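Local coordinates for mitochondrial dynamics protein MID49 (Mus musculus, PDB 4WOY) that recruits the fission mediator dynamin-related protein 1 to the mitochondrial outer membrane, regulates its GTPase activity and is required for mitochondrial fission, at residues 228-239 with 250-261. The protein carries 1 engineered substitution. Residues are numbered along the deposited sequence; the frame is centred on the assembly and turned at random.
Sequences RRRLLLLLCGIC and WSHLTQVVLHLG
Segments 228-239 (of helix 228-241) and 250-261 run antiparallel but steeply inclined, their axes 9.5 Å apart at closest approach and at 140° between N-to-C directions. L232 is a knob of segment 228-239, set among W250, L253, T254 and V257. Its CG lies anti to the backbone N (chi1 169°), and chi2 (59°) then turns CD2 to W250 and CD1 to L253 and T254. L232 CD2 sits over one face of the W250 indole, 4.0 Å from the centroid of the six-membered ring, a CH-pi contact. L232 CD1 packs 3.8 Å from L253 CB. Two further residues meet the same ring: L233 CD2 at its edge, 3.9 Å from W250 CZ3, and C236 SG obliquely, 3.7 Å from W250 CE3. In return, L253 fits between L232, L235, C236 and C239, with L253 CD1 3.9 Å from C239 SG. V257 sits among R228, L231, L232 and L235, and V257 CG2 lies 3.7 Å from L235 CD1. At the far end, the extended R228 side chain donates from NE to G261 O, 3.2 Å and nearly straight. The carbonyl oxygen lies near the guanidinium plane. R228 NH1 forms salt bridges with D221 and D224, so both helix 210-224 and helix 250-261 hold the group. This is knobs-into-holes packing of successive helices, a buried contact in the C-terminal, Mab-21 HhH/H2TH-like helical part of this nucleotidyltransferase-like protein.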
loop_
_atom_site.group_PDB
_atom_site.type_symbol
_atom_site.label_atom_id
_atom_site.label_comp_id
_atom_site.label_asym_id
_atom_site.label_seq_id
_atom_site.Cartn_x
_atom_site.Cartn_y
_atom_site.Cartn_z
ATOM N N ARG A 228 13.302 -10.421 -8.736
ATOM C CA ARG A 228 12.809 -9.050 -8.722
ATOM C C ARG A 228 12.143 -8.716 -7.385
ATOM O O ARG A 228 12.518 -7.736 -6.743
ATOM C CB ARG A 228 11.817 -8.818 -9.869
ATOM C CG ARG A 228 12.421 -8.982 -11.248
ATOM C CD ARG A 228 11.329 -9.235 -12.286
ATOM N NE ARG A 228 11.870 -9.570 -13.604
ATOM C CZ ARG A 228 12.145 -10.808 -14.005
ATOM N NH1 ARG A 228 11.953 -11.836 -13.180
ATOM N NH2 ARG A 228 12.613 -11.016 -15.229
ATOM N N ARG A 229 11.186 -9.543 -6.960
ATOM C CA ARG A 229 10.443 -9.294 -5.722
ATOM C C ARG A 229 11.360 -9.368 -4.520
ATOM O O ARG A 229 11.181 -8.659 -3.529
ATOM C CB ARG A 229 9.297 -10.293 -5.537
ATOM C CG ARG A 229 8.072 -10.057 -6.390
ATOM C CD ARG A 229 7.183 -11.280 -6.333
ATOM N NE ARG A 229 7.976 -12.480 -6.629
ATOM C CZ ARG A 229 7.640 -13.725 -6.294
ATOM N NH1 ARG A 229 6.514 -13.975 -5.633
ATOM N NH2 ARG A 229 8.440 -14.723 -6.620
ATOM N N ARG A 230 12.346 -10.240 -4.610
ATOM C CA ARG A 230 13.352 -10.332 -3.575
ATOM C C ARG A 230 14.150 -9.011 -3.493
ATOM O O ARG A 230 14.457 -8.524 -2.397
ATOM C CB ARG A 230 14.244 -11.540 -3.860
ATOM C CG ARG A 230 15.399 -11.703 -2.938
ATOM C CD ARG A 230 15.765 -13.173 -2.803
ATOM N NE ARG A 230 17.145 -13.298 -2.365
ATOM C CZ ARG A 230 17.940 -14.291 -2.713
ATOM N NH1 ARG A 230 17.479 -15.258 -3.497
ATOM N NH2 ARG A 230 19.192 -14.308 -2.273
ATOM N N LEU A 231 14.460 -8.429 -4.652
ATOM C CA LEU A 231 15.171 -7.153 -4.716
ATOM C C LEU A 231 14.335 -6.003 -4.151
ATOM O O LEU A 231 14.865 -5.086 -3.520
ATOM C CB LEU A 231 15.598 -6.831 -6.158
ATOM C CG LEU A 231 16.213 -5.428 -6.314
ATOM C CD1 LEU A 231 17.521 -5.328 -5.559
ATOM C CD2 LEU A 231 16.419 -5.027 -7.774
ATOM N N LEU A 232 13.034 -6.030 -4.401
ATOM C CA LEU A 232 12.192 -4.965 -3.872
ATOM C C LEU A 232 12.250 -4.986 -2.327
ATOM O O LEU A 232 12.339 -3.929 -1.689
ATOM C CB LEU A 232 10.747 -5.081 -4.396
ATOM C CG LEU A 232 9.679 -4.207 -3.738
ATOM C CD1 LEU A 232 10.000 -2.709 -3.863
ATOM C CD2 LEU A 232 8.336 -4.536 -4.357
ATOM N N LEU A 233 12.238 -6.183 -1.742
ATOM C CA LEU A 233 12.290 -6.319 -0.278
ATOM C C LEU A 233 13.618 -5.828 0.300
ATOM O O LEU A 233 13.639 -5.186 1.344
ATOM C CB LEU A 233 12.039 -7.765 0.133
ATOM C CG LEU A 233 10.547 -8.069 0.102
ATOM C CD1 LEU A 233 10.280 -9.579 0.180
ATOM C CD2 LEU A 233 9.838 -7.328 1.218
ATOM N N LEU A 234 14.709 -6.110 -0.407
ATOM C CA LEU A 234 16.026 -5.570 -0.062
ATOM C C LEU A 234 16.047 -4.046 -0.043
ATOM O O LEU A 234 16.512 -3.421 0.924
ATOM C CB LEU A 234 17.078 -6.041 -1.056
ATOM C CG LEU A 234 17.773 -7.317 -0.654
ATOM C CD1 LEU A 234 18.610 -7.769 -1.812
ATOM C CD2 LEU A 234 18.607 -7.053 0.596
ATOM N N LEU A 235 15.573 -3.456 -1.131
ATOM C CA LEU A 235 15.622 -2.014 -1.262
ATOM C C LEU A 235 14.846 -1.387 -0.142
ATOM O O LEU A 235 15.267 -0.378 0.421
ATOM C CB LEU A 235 15.070 -1.547 -2.611
ATOM C CG LEU A 235 15.914 -1.934 -3.808
ATOM C CD1 LEU A 235 15.114 -1.776 -5.104
ATOM C CD2 LEU A 235 17.179 -1.112 -3.818
ATOM N N CYS A 236 13.716 -1.999 0.193
ATOM C CA CYS A 236 12.874 -1.480 1.257
ATOM C C CYS A 236 13.611 -1.511 2.587
ATOM O O CYS A 236 13.594 -0.526 3.336
ATOM C CB CYS A 236 11.579 -2.289 1.375
ATOM S SG CYS A 236 10.286 -1.858 0.212
ATOM N N GLY A 237 14.252 -2.645 2.880
ATOM C CA GLY A 237 14.926 -2.827 4.157
ATOM C C GLY A 237 16.063 -1.844 4.376
ATOM O O GLY A 237 16.279 -1.347 5.472
ATOM N N ILE A 238 16.774 -1.542 3.305
ATOM C CA ILE A 238 17.871 -0.604 3.363
ATOM C C ILE A 238 17.403 0.822 3.546
ATOM O O ILE A 238 17.976 1.568 4.333
ATOM C CB ILE A 238 18.723 -0.718 2.103
ATOM C CG1 ILE A 238 19.580 -1.965 2.242
ATOM C CG2 ILE A 238 19.616 0.477 1.943
ATOM C CD1 ILE A 238 20.514 -2.151 1.164
ATOM N N CYS A 239 16.355 1.198 2.829
ATOM C CA CYS A 239 15.838 2.559 2.927
ATOM C C CYS A 239 15.230 2.813 4.297
ATOM O O CYS A 239 15.257 3.941 4.783
ATOM C CB CYS A 239 14.816 2.829 1.813
ATOM S SG CYS A 239 15.562 2.896 0.165
ATOM N N TRP A 250 7.709 1.631 -0.177
ATOM C CA TRP A 250 7.374 0.497 -1.015
ATOM C C TRP A 250 6.983 0.905 -2.443
ATOM O O TRP A 250 7.474 0.347 -3.413
ATOM C CB TRP A 250 6.230 -0.259 -0.377
ATOM C CG TRP A 250 5.811 -1.419 -1.171
ATOM C CD1 TRP A 250 4.970 -1.416 -2.246
ATOM C CD2 TRP A 250 6.156 -2.783 -0.929
ATOM N NE1 TRP A 250 4.800 -2.692 -2.709
ATOM C CE2 TRP A 250 5.516 -3.552 -1.922
ATOM C CE3 TRP A 250 6.940 -3.428 0.028
ATOM C CZ2 TRP A 250 5.641 -4.937 -1.989
ATOM C CZ3 TRP A 250 7.082 -4.802 -0.048
ATOM C CH2 TRP A 250 6.429 -5.546 -1.046
ATOM N N SER A 251 6.101 1.888 -2.565
ATOM C CA SER A 251 5.590 2.283 -3.876
ATOM C C SER A 251 6.676 2.899 -4.757
ATOM O O SER A 251 6.697 2.673 -5.967
ATOM C CB SER A 251 4.435 3.271 -3.723
ATOM O OG SER A 251 4.909 4.456 -3.136
ATOM N N HIS A 252 7.564 3.682 -4.149
ATOM C CA HIS A 252 8.680 4.291 -4.868
ATOM C C HIS A 252 9.592 3.256 -5.478
ATOM O O HIS A 252 9.951 3.338 -6.675
ATOM C CB HIS A 252 9.511 5.152 -3.939
ATOM C CG HIS A 252 8.757 6.282 -3.334
ATOM N ND1 HIS A 252 7.997 6.135 -2.194
ATOM C CD2 HIS A 252 8.642 7.579 -3.706
ATOM C CE1 HIS A 252 7.434 7.295 -1.895
ATOM N NE2 HIS A 252 7.807 8.185 -2.797
ATOM N N LEU A 253 10.003 2.309 -4.631
ATOM C CA LEU A 253 11.016 1.335 -5.009
ATOM C C LEU A 253 10.406 0.289 -5.944
ATOM O O LEU A 253 11.110 -0.334 -6.745
ATOM C CB LEU A 253 11.637 0.700 -3.748
ATOM C CG LEU A 253 12.279 1.729 -2.799
ATOM C CD1 LEU A 253 12.408 1.196 -1.375
ATOM C CD2 LEU A 253 13.641 2.182 -3.333
ATOM N N THR A 254 9.092 0.112 -5.858
ATOM C CA THR A 254 8.384 -0.735 -6.811
ATOM C C THR A 254 8.620 -0.251 -8.234
ATOM O O THR A 254 8.849 -1.033 -9.167
ATOM C CB THR A 254 6.880 -0.734 -6.523
ATOM O OG1 THR A 254 6.641 -1.391 -5.272
ATOM C CG2 THR A 254 6.079 -1.410 -7.669
ATOM N N GLN A 255 8.559 1.065 -8.385
ATOM C CA GLN A 255 8.726 1.698 -9.683
ATOM C C GLN A 255 10.113 1.397 -10.235
ATOM O O GLN A 255 10.291 1.168 -11.437
ATOM C CB GLN A 255 8.503 3.208 -9.552
ATOM C CG GLN A 255 7.071 3.683 -9.729
ATOM C CD GLN A 255 6.017 2.633 -9.461
ATOM O OE1 GLN A 255 5.633 1.895 -10.356
ATOM N NE2 GLN A 255 5.513 2.593 -8.242
ATOM N N VAL A 256 11.093 1.408 -9.331
ATOM C CA VAL A 256 12.473 1.118 -9.687
ATOM C C VAL A 256 12.591 -0.294 -10.187
ATOM O O VAL A 256 13.224 -0.529 -11.202
ATOM C CB VAL A 256 13.435 1.282 -8.515
ATOM C CG1 VAL A 256 14.833 0.914 -8.977
ATOM C CG2 VAL A 256 13.406 2.722 -7.986
ATOM N N VAL A 257 12.002 -1.240 -9.462
ATOM C CA VAL A 257 12.111 -2.650 -9.837
ATOM C C VAL A 257 11.271 -2.988 -11.075
ATOM O O VAL A 257 11.659 -3.834 -11.878
ATOM C CB VAL A 257 11.732 -3.569 -8.665
ATOM C CG1 VAL A 257 11.728 -5.062 -9.115
ATOM C CG2 VAL A 257 12.715 -3.346 -7.519
ATOM N N LEU A 258 10.138 -2.317 -11.254
ATOM C CA LEU A 258 9.381 -2.500 -12.490
ATOM C C LEU A 258 10.188 -2.016 -13.695
ATOM O O LEU A 258 10.166 -2.633 -14.738
ATOM C CB LEU A 258 8.029 -1.785 -12.421
ATOM C CG LEU A 258 6.998 -2.573 -11.595
ATOM C CD1 LEU A 258 5.742 -1.773 -11.325
ATOM C CD2 LEU A 258 6.655 -3.897 -12.281
ATOM N N HIS A 259 10.910 -0.915 -13.542
ATOM C CA HIS A 259 11.711 -0.380 -14.628
ATOM C C HIS A 259 12.834 -1.327 -15.032
ATOM O O HIS A 259 12.993 -1.643 -16.208
ATOM C CB HIS A 259 12.288 0.980 -14.234
ATOM C CG HIS A 259 13.079 1.637 -15.320
ATOM N ND1 HIS A 259 14.450 1.516 -15.424
ATOM C CD2 HIS A 259 12.692 2.415 -16.358
ATOM C CE1 HIS A 259 14.872 2.195 -16.474
ATOM N NE2 HIS A 259 13.826 2.754 -17.056
ATOM N N LEU A 260 13.612 -1.788 -14.059
ATOM C CA LEU A 260 14.694 -2.728 -14.342
ATOM C C LEU A 260 14.102 -4.080 -14.682
ATOM O O LEU A 260 14.509 -4.711 -15.658
ATOM C CB LEU A 260 15.639 -2.879 -13.143
ATOM C CG LEU A 260 16.220 -1.644 -12.454
ATOM C CD1 LEU A 260 17.247 -2.041 -11.422
ATOM C CD2 LEU A 260 16.834 -0.722 -13.465
ATOM N N GLY A 261 13.100 -4.485 -13.896
ATOM C CA GLY A 261 12.494 -5.802 -14.020
ATOM C C GLY A 261 11.830 -6.057 -15.354
ATOM O O GLY A 261 11.808 -7.205 -15.826
#